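Local coordinates for dephospho-CoA kinase (Mycobacterium paratuberculosis, PDB 6N39), which probably phosphorylates the 3'-hydroxyl of dephospho-CoA with ATP, the last step of coenzyme A biosynthesis, and carries a C-terminal UPF0157 (GrpB) domain involved in its proper folding, at residues A[202-207]-A[333-338]; A[295-300]-A[329-334]. All blocks are in the same frame, centred on the assembly; numbering follows the deposited sequence.

Contacts 1 and 2 lead from the helix beside the kinase sheet into the C-terminal domain. Their centres lie about 13 Å apart and they share Ala333 and Asp334, at the exit of strand 328-331. In chain order helix 187-210 comes first, then the loop 295-300, then the strand and its turn. Contact 1 sets that turn against the helix, which packs on strands 10-16 and 115-119 of the parallel kinase sheet. Contact 2 lies within the GrpB family region, where 295-300 borders the outermost strand 328-331 of a mixed sheet. One short segment thus faces both ways, consistent with the folding role of the C-terminal domain.

Contact 1: residues A[202-207]-A[333-338]; sequences IVPFAH and ADPGRP
Pro204 meets Pro335 through their ring carbons, CG of Pro204 lying 3.7 Å from CG of Pro335, with the two rings crossing at about a right angle. The helix is kinked here, since the proline nitrogen cannot bond to the preceding turn. Phe205 follows and carries most of the contact. Its CG stands anti to the backbone N (chi1 -166°), which lays one ring face against Asp334: CB of Asp334 sits 3.5 Å from the ring centroid, almost on the normal, in a CH-pi contact. The carboxylate of Asp334 continues over the CD2-CE2 side, its plane only 15° from that of the ring. Near CD1 and CE1 of Phe205 lies CB of Ala333, 3.7 Å from CD1. Phe205 CA directs a nearly straight C-H...O contact to Ala333 O (3.5 Å), which Asn208 ND2 also bonds. No conventional hydrogen bond joins the segments. Asp334 OD1 accepts from Gly336 N at 2.9 Å, closing an Asx turn, while OD2 forms a salt bridge with Arg201, one turn before Phe205 on helix 187-210. The chemistry implies that a buried carboxylate can stack on a phenyl ring when both oxygens are bonded, its charge probably balanced by the arginine.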
loop_
_atom_site.group_PDB
_atom_site.type_symbol
_atom_site.label_atom_id
_atom_site.label_comp_id
_atom_site.label_asym_id
_atom_site.label_seq_id
_atom_site.Cartn_x
_atom_site.Cartn_y
_atom_site.Cartn_z
ATOM N N ILE A 202 -1.593 4.379 13.255
ATOM C CA ILE A 202 -1.918 5.553 12.453
ATOM C C ILE A 202 -1.219 6.796 12.986
ATOM O O ILE A 202 -0.630 7.563 12.213
ATOM C CB ILE A 202 -3.440 5.740 12.363
ATOM C CG1 ILE A 202 -4.045 4.584 11.558
ATOM C CG2 ILE A 202 -3.774 7.059 11.657
ATOM C CD1 ILE A 202 -5.551 4.510 11.612
ATOM N N VAL A 203 -1.267 7.024 14.310
ATOM C CA VAL A 203 -0.597 8.199 14.873
ATOM C C VAL A 203 0.893 8.216 14.536
ATOM O O VAL A 203 1.375 9.232 14.004
ATOM C CB VAL A 203 -0.870 8.295 16.386
ATOM C CG1 VAL A 203 0.149 9.202 17.048
ATOM C CG2 VAL A 203 -2.307 8.809 16.661
ATOM N N PRO A 204 1.674 7.165 14.817
ATOM C CA PRO A 204 3.098 7.224 14.448
ATOM C C PRO A 204 3.332 7.257 12.939
ATOM O O PRO A 204 4.280 7.912 12.505
ATOM C CB PRO A 204 3.694 5.964 15.104
ATOM C CG PRO A 204 2.526 5.043 15.318
ATOM C CD PRO A 204 1.343 5.929 15.559
ATOM N N PHE A 205 2.495 6.604 12.125
ATOM C CA PHE A 205 2.622 6.704 10.672
ATOM C C PHE A 205 2.531 8.161 10.220
ATOM O O PHE A 205 3.414 8.666 9.510
ATOM C CB PHE A 205 1.537 5.844 10.005
ATOM C CG PHE A 205 1.743 5.576 8.513
ATOM C CD1 PHE A 205 2.848 6.066 7.822
ATOM C CD2 PHE A 205 0.810 4.810 7.810
ATOM C CE1 PHE A 205 3.022 5.798 6.448
ATOM C CE2 PHE A 205 0.962 4.546 6.449
ATOM C CZ PHE A 205 2.083 5.031 5.763
ATOM N N ALA A 206 1.477 8.858 10.650
ATOM C CA ALA A 206 1.302 10.265 10.279
ATOM C C ALA A 206 2.428 11.135 10.829
ATOM O O ALA A 206 2.930 12.031 10.133
ATOM C CB ALA A 206 -0.056 10.788 10.777
ATOM N N HIS A 207 2.821 10.909 12.088
ATOM C CA HIS A 207 3.883 11.726 12.665
ATOM C C HIS A 207 5.196 11.513 11.925
ATOM O O HIS A 207 5.932 12.470 11.661
ATOM C CB HIS A 207 4.056 11.409 14.154
ATOM C CG HIS A 207 5.176 12.159 14.792
ATOM N ND1 HIS A 207 5.158 13.529 14.946
ATOM C CD2 HIS A 207 6.339 11.735 15.334
ATOM C CE1 HIS A 207 6.264 13.916 15.554
ATOM N NE2 HIS A 207 6.998 12.846 15.802
ATOM N N ALA A 333 7.162 4.870 6.463
ATOM C CA ALA A 333 6.912 5.515 7.744
ATOM C C ALA A 333 5.918 4.741 8.608
ATOM O O ALA A 333 5.631 5.174 9.727
ATOM C CB ALA A 333 6.387 6.943 7.516
ATOM N N ASP A 334 5.385 3.621 8.111
ATOM C CA ASP A 334 4.342 2.874 8.812
ATOM C C ASP A 334 4.991 1.836 9.724
ATOM O O ASP A 334 5.560 0.855 9.215
ATOM C CB ASP A 334 3.423 2.204 7.792
ATOM C CG ASP A 334 2.258 1.436 8.428
ATOM O OD1 ASP A 334 2.170 1.340 9.664
ATOM O OD2 ASP A 334 1.405 0.940 7.663
ATOM N N PRO A 335 4.936 1.986 11.056
ATOM C CA PRO A 335 5.585 0.984 11.921
ATOM C C PRO A 335 4.953 -0.396 11.835
ATOM O O PRO A 335 5.579 -1.365 12.271
ATOM C CB PRO A 335 5.442 1.572 13.334
ATOM C CG PRO A 335 4.239 2.475 13.247
ATOM C CD PRO A 335 4.261 3.045 11.842
ATOM N N GLY A 336 3.750 -0.525 11.279
ATOM C CA GLY A 336 3.178 -1.840 11.068
ATOM C C GLY A 336 3.730 -2.613 9.882
ATOM O O GLY A 336 3.412 -3.792 9.741
ATOM N N ARG A 337 4.536 -2.000 9.015
ATOM C CA ARG A 337 5.073 -2.697 7.841
ATOM C C ARG A 337 6.380 -2.048 7.396
ATOM O O ARG A 337 6.452 -1.392 6.342
ATOM C CB ARG A 337 4.044 -2.698 6.706
ATOM C CG ARG A 337 4.467 -3.469 5.423
ATOM C CD ARG A 337 4.908 -4.913 5.703
ATOM N NE ARG A 337 6.302 -4.978 6.169
ATOM C CZ ARG A 337 6.799 -5.996 6.862
ATOM N NH1 ARG A 337 6.019 -7.039 7.172
ATOM N NH2 ARG A 337 8.059 -5.967 7.272
ATOM N N PRO A 338 7.452 -2.225 8.167
ATOM C CA PRO A 338 8.762 -1.747 7.711
ATOM C C PRO A 338 9.085 -2.264 6.317
ATOM O O PRO A 338 8.898 -3.447 6.007
ATOM C CB PRO A 338 9.727 -2.295 8.768
ATOM C CG PRO A 338 8.875 -2.425 10.019
ATOM C CD PRO A 338 7.523 -2.868 9.493
#

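Contact 2: residues A[295-300]-A[329-334]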
loop_
_atom_site.group_PDB
_atom_site.type_symbol
_atom_site.label_atom_id
_atom_site.label_comp_id
_atom_site.label_asym_id
_atom_site.label_seq_id
_atom_site.Cartn_x
_atom_site.Cartn_y
_atom_site.Cartn_z
ATOM N N PRO A 295 9.127 8.264 3.165
ATOM C CA PRO A 295 10.150 9.317 3.162
ATOM C C PRO A 295 11.469 8.795 2.600
ATOM O O PRO A 295 11.789 7.606 2.696
ATOM C CB PRO A 295 10.295 9.696 4.651
ATOM C CG PRO A 295 8.959 9.291 5.282
ATOM C CD PRO A 295 8.550 8.038 4.505
ATOM N N ARG A 296 12.263 9.720 2.063
ATOM C CA ARG A 296 13.594 9.385 1.568
ATOM C C ARG A 296 14.638 9.436 2.686
ATOM O O ARG A 296 14.572 10.283 3.577
ATOM C CB ARG A 296 14.003 10.338 0.450
ATOM C CG ARG A 296 15.402 10.006 -0.131
ATOM C CD ARG A 296 15.522 10.450 -1.574
ATOM N NE ARG A 296 15.976 11.837 -1.673
ATOM C CZ ARG A 296 16.213 12.459 -2.830
ATOM N NH1 ARG A 296 16.017 11.810 -3.999
ATOM N NH2 ARG A 296 16.640 13.724 -2.813
ATOM N N LEU A 297 15.602 8.511 2.644
ATOM C CA LEU A 297 16.803 8.612 3.477
ATOM C C LEU A 297 17.802 9.473 2.717
ATOM O O LEU A 297 18.408 9.025 1.738
ATOM C CB LEU A 297 17.374 7.233 3.799
ATOM C CG LEU A 297 16.369 6.461 4.664
ATOM C CD1 LEU A 297 16.574 4.972 4.592
ATOM C CD2 LEU A 297 16.479 6.942 6.106
ATOM N N GLU A 298 17.968 10.711 3.168
ATOM C CA GLU A 298 18.600 11.724 2.329
ATOM C C GLU A 298 20.092 11.464 2.123
ATOM O O GLU A 298 20.631 11.805 1.061
ATOM C CB GLU A 298 18.360 13.114 2.936
ATOM C CG GLU A 298 18.188 14.233 1.907
ATOM C CD GLU A 298 17.062 13.978 0.887
ATOM O OE1 GLU A 298 15.954 13.532 1.270
ATOM O OE2 GLU A 298 17.298 14.233 -0.312
ATOM N N HIS A 299 20.777 10.856 3.094
ATOM C CA HIS A 299 22.228 10.714 3.015
ATOM C C HIS A 299 22.689 9.312 2.633
ATOM O O HIS A 299 23.822 8.936 2.960
ATOM C CB HIS A 299 22.862 11.120 4.336
ATOM C CG HIS A 299 22.471 12.493 4.766
ATOM N ND1 HIS A 299 22.944 13.624 4.140
ATOM C CD2 HIS A 299 21.616 12.918 5.725
ATOM C CE1 HIS A 299 22.418 14.692 4.713
ATOM N NE2 HIS A 299 21.607 14.290 5.677
ATOM N N ILE A 300 21.848 8.525 1.976
ATOM C CA ILE A 300 22.277 7.256 1.388
ATOM C C ILE A 300 22.122 7.392 -0.119
ATOM O O ILE A 300 20.997 7.483 -0.631
ATOM C CB ILE A 300 21.482 6.056 1.921
ATOM C CG1 ILE A 300 21.573 5.989 3.452
ATOM C CG2 ILE A 300 22.016 4.751 1.299
ATOM C CD1 ILE A 300 20.823 4.820 4.051
ATOM N N ILE A 329 17.234 5.672 -1.846
ATOM C CA ILE A 329 16.518 4.702 -1.025
ATOM C C ILE A 329 15.538 5.452 -0.131
ATOM O O ILE A 329 15.863 6.497 0.443
ATOM C CB ILE A 329 17.475 3.803 -0.201
ATOM C CG1 ILE A 329 16.693 2.801 0.685
ATOM C CG2 ILE A 329 18.438 4.647 0.630
ATOM C CD1 ILE A 329 17.644 1.849 1.554
ATOM N N HIS A 330 14.310 4.955 -0.092
ATOM C CA HIS A 330 13.253 5.433 0.781
ATOM C C HIS A 330 12.894 4.301 1.732
ATOM O O HIS A 330 13.290 3.149 1.534
ATOM C CB HIS A 330 12.002 5.833 -0.021
ATOM C CG HIS A 330 12.217 6.945 -1.000
ATOM N ND1 HIS A 330 11.445 8.086 -1.000
ATOM C CD2 HIS A 330 13.090 7.079 -2.031
ATOM C CE1 HIS A 330 11.847 8.888 -1.972
ATOM N NE2 HIS A 330 12.831 8.293 -2.623
ATOM N N ALA A 331 12.091 4.613 2.744
ATOM C CA ALA A 331 11.562 3.528 3.568
ATOM C C ALA A 331 10.190 3.921 4.087
ATOM O O ALA A 331 9.831 5.101 4.119
ATOM C CB ALA A 331 12.490 3.171 4.742
ATOM N N SER A 332 9.424 2.917 4.510
ATOM C CA SER A 332 8.064 3.199 4.961
ATOM C C SER A 332 8.088 3.928 6.294
ATOM O O SER A 332 8.922 3.647 7.153
ATOM C CB SER A 332 7.253 1.914 5.094
ATOM O OG SER A 332 5.971 2.205 5.620
ATOM N N ALA A 333 7.162 4.870 6.463
ATOM C CA ALA A 333 6.912 5.515 7.744
ATOM C C ALA A 333 5.918 4.741 8.608
ATOM O O ALA A 333 5.631 5.174 9.727
ATOM C CB ALA A 333 6.387 6.943 7.516
ATOM N N ASP A 334 5.385 3.621 8.111
ATOM C CA ASP A 334 4.342 2.874 8.812
ATOM C C ASP A 334 4.991 1.836 9.724
ATOM O O ASP A 334 5.560 0.855 9.215
ATOM C CB ASP A 334 3.423 2.204 7.792
ATOM C CG ASP A 334 2.258 1.436 8.428
ATOM O OD1 ASP A 334 2.170 1.340 9.664
ATOM O OD2 ASP A 334 1.405 0.940 7.663
HETATM O O HOH W 1 14.535 9.694 -4.621
HETATM O O HOH W 2 18.513 8.360 -0.890
#
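Arg296 lies across the His330 ring. Its CB rests over one face of the imidazole in a CH-pi contact, 3.7 Å from the ring centroid and displaced toward the rim. CG, anti to the backbone N (chi1 -179°), passes 3.6 Å from Ile329 O, and CD comes as near to His330 NE2. A bend at chi3 then turns the guanidinium, whose plane stands 60° from the ring. NH2 binds Glu298 OE2 at 2.6 Å, on the syn lone pair, in a salt bridge that NE supplements only weakly. NH1 gives a hydrogen bond to a water that also bonds His330 NE2 from the edge of the ring; NH1 also forms a salt bridge with Asp283. His330 ND1 donates to the carbonyl O of Tyr294, so the ring is bonded at both nitrogens. One beta bridge, Arg296 with His330, pairs the backbones: Ala331 N donates to Pro295 O and Leu297 N to Ile329 O, each at 3.0 Å. Ile300 CB packs on Ile329 CG2 at 3.6 Å. A second water links Leu297 O, Ile300 O and Ile329 N. The loop thus borders strand 328-331 at a single bridge, with strand 339-345 as the strand's other neighbour and helix 286-291 packed against Pro295, Arg296 and His330.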